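Local coordinates for LSM2-LSM8 complex subunit lsm8 (PDB 6PPN), which belongs to the nuclear LSM2-LSM8 ring, which binds the 3' end of U6 snRNA and promotes U4/U6 annealing in spliceosome assembly, at residues 13-18 with 62-67. Residues are numbered along the deposited sequence; the frame is centred on the assembly and turned at random.
Sequences VITNDG and GENVAM. With nucleotides of chain A.
Ile14 and Met67 form a hydrogen-bonded antiparallel pair, Ile14 N donating to Met67 O at 2.9 Å. The return bond is forked: Ile14 O accepts Met67 N at 3.0 Å and Ala66 N at 2.9 Å, both in the carbonyl plane. Two residues thus face one, a classic beta bulge, which shifts the register before Thr15 meets Val65. Met67, whose chain bends at chi3 (-95°), brings CE alongside Ile14 CB, while Val13 CG1 meets Val65 CG1 at the other face.

Beyond the bulge, Asn64 O accepts from Asn16 N at 2.7 Å, the donor tilted 29° from the carbonyl plane. With CG anti to the backbone N (chi1 -179°), the Asn64 amide extends past Thr15 CB, which lies 3.5 Å from Asn64 OD1. A water lies 3.0 Å from both Asn64 OD1 and Asp17 OD2, placed to link them. Thr15 OG1 is modelled doubtfully close to Asp17 OD1 within the type I turn (2.4 Å) and is hydrogen-bonded to Arg19 N; a basic side chain of a neighbouring subunit pairs with Asp17 OD2.

Glu63 N donates to O2 of uridine U2 of RNA chain A at 2.8 Å, and the Glu63 carboxylate is salt-bridged to Arg61 and to a basic group of a neighbouring subunit. Main-chain bonds thus join the bulge, extended at Met67 by another subunit's strand, to the 3-10 segment 62-64 that holds the uracil O2.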
ATOM      1  N   VAL H  13       8.472 -10.630  13.806  1.00 38.42           N
ATOM      2  CA  VAL H  13       7.979  -9.781  12.733  1.00 31.69           C
ATOM      3  C   VAL H  13       6.539  -9.433  13.031  1.00 36.72           C
ATOM      4  O   VAL H  13       5.734 -10.322  13.346  1.00 37.62           O
ATOM      5  CB  VAL H  13       8.064 -10.487  11.369  1.00 27.93           C
ATOM      6  CG1 VAL H  13       7.466  -9.569  10.298  1.00 32.97           C
ATOM      7  CG2 VAL H  13       9.518 -10.852  11.018  1.00 34.96           C
ATOM      8  N   ILE H  14       6.213  -8.149  12.929  1.00 36.50           N
ATOM      9  CA  ILE H  14       4.838  -7.677  12.950  1.00 35.01           C
ATOM     10  C   ILE H  14       4.495  -7.281  11.526  1.00 31.69           C
ATOM     11  O   ILE H  14       5.173  -6.419  10.943  1.00 35.01           O
ATOM     12  CB  ILE H  14       4.647  -6.476  13.880  1.00 39.89           C
ATOM     13  CG1 ILE H  14       5.253  -6.767  15.237  1.00 37.31           C
ATOM     14  CG2 ILE H  14       3.172  -6.185  14.012  1.00 29.79           C
ATOM     15  CD1 ILE H  14       4.434  -7.639  15.987  1.00 37.63           C
ATOM     16  N   THR H  15       3.440  -7.877  10.979  1.00 38.03           N
ATOM     17  CA  THR H  15       3.040  -7.640   9.603  1.00 35.99           C
ATOM     18  C   THR H  15       1.907  -6.628   9.539  1.00 35.29           C
ATOM     19  O   THR H  15       1.315  -6.238  10.559  1.00 34.41           O
ATOM     20  CB  THR H  15       2.615  -8.952   8.953  1.00 32.13           C
ATOM     21  OG1 THR H  15       1.555  -9.505   9.705  1.00 35.97           O
ATOM     22  CG2 THR H  15       3.716  -9.938   9.014  1.00 35.56           C
ATOM     23  N   ASN H  16       1.608  -6.184   8.310  1.00 33.11           N
ATOM     24  CA  ASN H  16       0.605  -5.137   8.148  1.00 33.64           C
ATOM     25  C   ASN H  16      -0.789  -5.603   8.529  1.00 36.50           C
ATOM     26  O   ASN H  16      -1.643  -4.757   8.824  1.00 39.49           O
ATOM     27  CB  ASN H  16       0.604  -4.604   6.713  1.00 37.79           C
ATOM     28  CG  ASN H  16       1.845  -3.767   6.403  1.00 42.46           C
ATOM     29  OD1 ASN H  16       2.754  -3.638   7.237  1.00 47.06           O
ATOM     30  ND2 ASN H  16       1.872  -3.165   5.222  1.00 40.60           N
ATOM     31  N   ASP H  17      -1.055  -6.913   8.513  1.00 39.85           N
ATOM     32  CA  ASP H  17      -2.345  -7.431   8.949  1.00 38.73           C
ATOM     33  C   ASP H  17      -2.350  -7.765  10.432  1.00 50.32           C
ATOM     34  O   ASP H  17      -3.294  -8.404  10.907  1.00 50.21           O
ATOM     35  CB  ASP H  17      -2.755  -8.664   8.128  1.00 36.06           C
ATOM     36  CG  ASP H  17      -1.656  -9.717   8.048  1.00 47.91           C
ATOM     37  OD1 ASP H  17      -0.637  -9.572   8.752  1.00 57.49           O
ATOM     38  OD2 ASP H  17      -1.811 -10.709   7.291  1.00 52.99           O
ATOM     39  N   GLY H  18      -1.348  -7.310  11.184  1.00 47.90           N
ATOM     40  CA  GLY H  18      -1.376  -7.445  12.632  1.00 42.23           C
ATOM     41  C   GLY H  18      -0.844  -8.757  13.164  1.00 44.83           C
ATOM     42  O   GLY H  18      -0.913  -8.992  14.373  1.00 52.26           O
ATOM     43  N   GLY H  62       8.114  -7.935   1.540  1.00 32.32           N
ATOM     44  CA  GLY H  62       8.459  -6.774   2.369  1.00 34.33           C
ATOM     45  C   GLY H  62       7.349  -5.747   2.499  1.00 31.22           C
ATOM     46  O   GLY H  62       7.187  -5.103   3.544  1.00 34.72           O
ATOM     47  N   GLU H  63       6.586  -5.566   1.446  1.00 30.46           N
ATOM     48  CA  GLU H  63       5.404  -4.733   1.466  1.00 35.51           C
ATOM     49  C   GLU H  63       4.508  -5.026   2.651  1.00 41.29           C
ATOM     50  O   GLU H  63       3.728  -4.168   3.052  1.00 42.05           O
ATOM     51  CB  GLU H  63       4.671  -5.039   0.148  1.00 40.06           C
ATOM     52  CG  GLU H  63       3.362  -4.459  -0.090  1.00 50.82           C
ATOM     53  CD  GLU H  63       2.913  -4.806  -1.487  1.00 58.92           C
ATOM     54  OE1 GLU H  63       3.377  -5.853  -2.000  1.00 56.77           O
ATOM     55  OE2 GLU H  63       2.144  -4.025  -2.090  1.00 67.81           O
ATOM     56  N   ASN H  64       4.574  -6.229   3.205  1.00 33.57           N
ATOM     57  CA  ASN H  64       3.642  -6.622   4.249  1.00 37.91           C
ATOM     58  C   ASN H  64       4.301  -6.584   5.619  1.00 39.62           C
ATOM     59  O   ASN H  64       3.648  -6.858   6.631  1.00 41.64           O
ATOM     60  CB  ASN H  64       3.068  -8.008   3.898  1.00 34.60           C
ATOM     61  CG  ASN H  64       2.048  -8.525   4.924  1.00 47.30           C
ATOM     62  OD1 ASN H  64       2.260  -9.584   5.515  1.00 54.85           O
ATOM     63  ND2 ASN H  64       0.940  -7.800   5.124  1.00 51.01           N
ATOM     64  N   VAL H  65       5.563  -6.173   5.673  1.00 35.69           N
ATOM     65  CA  VAL H  65       6.345  -6.139   6.906  1.00 33.41           C
ATOM     66  C   VAL H  65       6.265  -4.748   7.511  1.00 32.35           C
ATOM     67  O   VAL H  65       6.616  -3.752   6.864  1.00 43.11           O
ATOM     68  CB  VAL H  65       7.807  -6.519   6.638  1.00 38.37           C
ATOM     69  CG1 VAL H  65       8.649  -6.264   7.898  1.00 33.95           C
ATOM     70  CG2 VAL H  65       7.884  -7.977   6.232  1.00 33.68           C
ATOM     71  N   ALA H  66       5.803  -4.670   8.754  1.00 34.14           N
ATOM     72  CA  ALA H  66       5.811  -3.410   9.489  1.00 33.54           C
ATOM     73  C   ALA H  66       7.042  -3.274  10.366  1.00 32.49           C
ATOM     74  O   ALA H  66       7.736  -2.251  10.332  1.00 33.06           O
ATOM     75  CB  ALA H  66       4.541  -3.287  10.360  1.00 28.86           C
ATOM     76  N   MET H  67       7.329  -4.279  11.173  1.00 34.30           N
ATOM     77  CA  MET H  67       8.432  -4.161  12.120  1.00 34.50           C
ATOM     78  C   MET H  67       9.137  -5.481  12.185  1.00 35.60           C
ATOM     79  O   MET H  67       8.485  -6.518  12.081  1.00 33.90           O
ATOM     80  CB  MET H  67       7.963  -3.857  13.544  1.00 40.40           C
ATOM     81  CG  MET H  67       7.465  -2.463  13.753  1.00 51.52           C
ATOM     82  SD  MET H  67       6.751  -2.465  15.394  1.00 50.86           S
ATOM     83  CE  MET H  67       5.026  -2.777  15.008  1.00 42.57           C
TER
ATOM     84  P     U A   2       7.011  -2.079  -7.035  1.00 59.62           P
ATOM     85  OP1   U A   2       6.718  -0.638  -7.279  1.00 67.54           O
ATOM     86  OP2   U A   2       8.350  -2.629  -7.371  1.00 57.69           O
ATOM     87  O5'   U A   2       6.819  -2.497  -5.522  1.00 56.42           O
ATOM     88  C5'   U A   2       5.536  -2.433  -4.924  1.00 46.63           C
ATOM     89  C4'   U A   2       5.653  -2.721  -3.460  1.00 43.95           C
ATOM     90  O4'   U A   2       6.042  -4.112  -3.297  1.00 40.58           O
ATOM     91  C3'   U A   2       6.714  -1.900  -2.730  1.00 33.89           C
ATOM     92  O3'   U A   2       6.329  -1.827  -1.369  1.00 43.59           O
ATOM     93  C2'   U A   2       7.914  -2.816  -2.798  1.00 34.72           C
ATOM     94  O2'   U A   2       8.905  -2.535  -1.835  1.00 34.80           O
ATOM     95  C1'   U A   2       7.242  -4.168  -2.561  1.00 33.79           C
ATOM     96  N1    U A   2       8.020  -5.325  -3.006  1.00 34.89           N
ATOM     97  C2    U A   2       8.268  -6.322  -2.082  1.00 38.44           C
ATOM     98  O2    U A   2       7.835  -6.299  -0.921  1.00 36.42           O
ATOM     99  N3    U A   2       9.018  -7.363  -2.573  1.00 37.42           N
ATOM    100  C4    U A   2       9.529  -7.502  -3.855  1.00 37.66           C
ATOM    101  O4    U A   2      10.198  -8.495  -4.169  1.00 36.39           O
ATOM    102  C5    U A   2       9.230  -6.419  -4.734  1.00 32.66           C
ATOM    103  C6    U A   2       8.512  -5.388  -4.284  1.00 27.41           C
TER
HETATM  104  O   HOH W   1       0.953 -11.773   7.039  1.00 43.80           O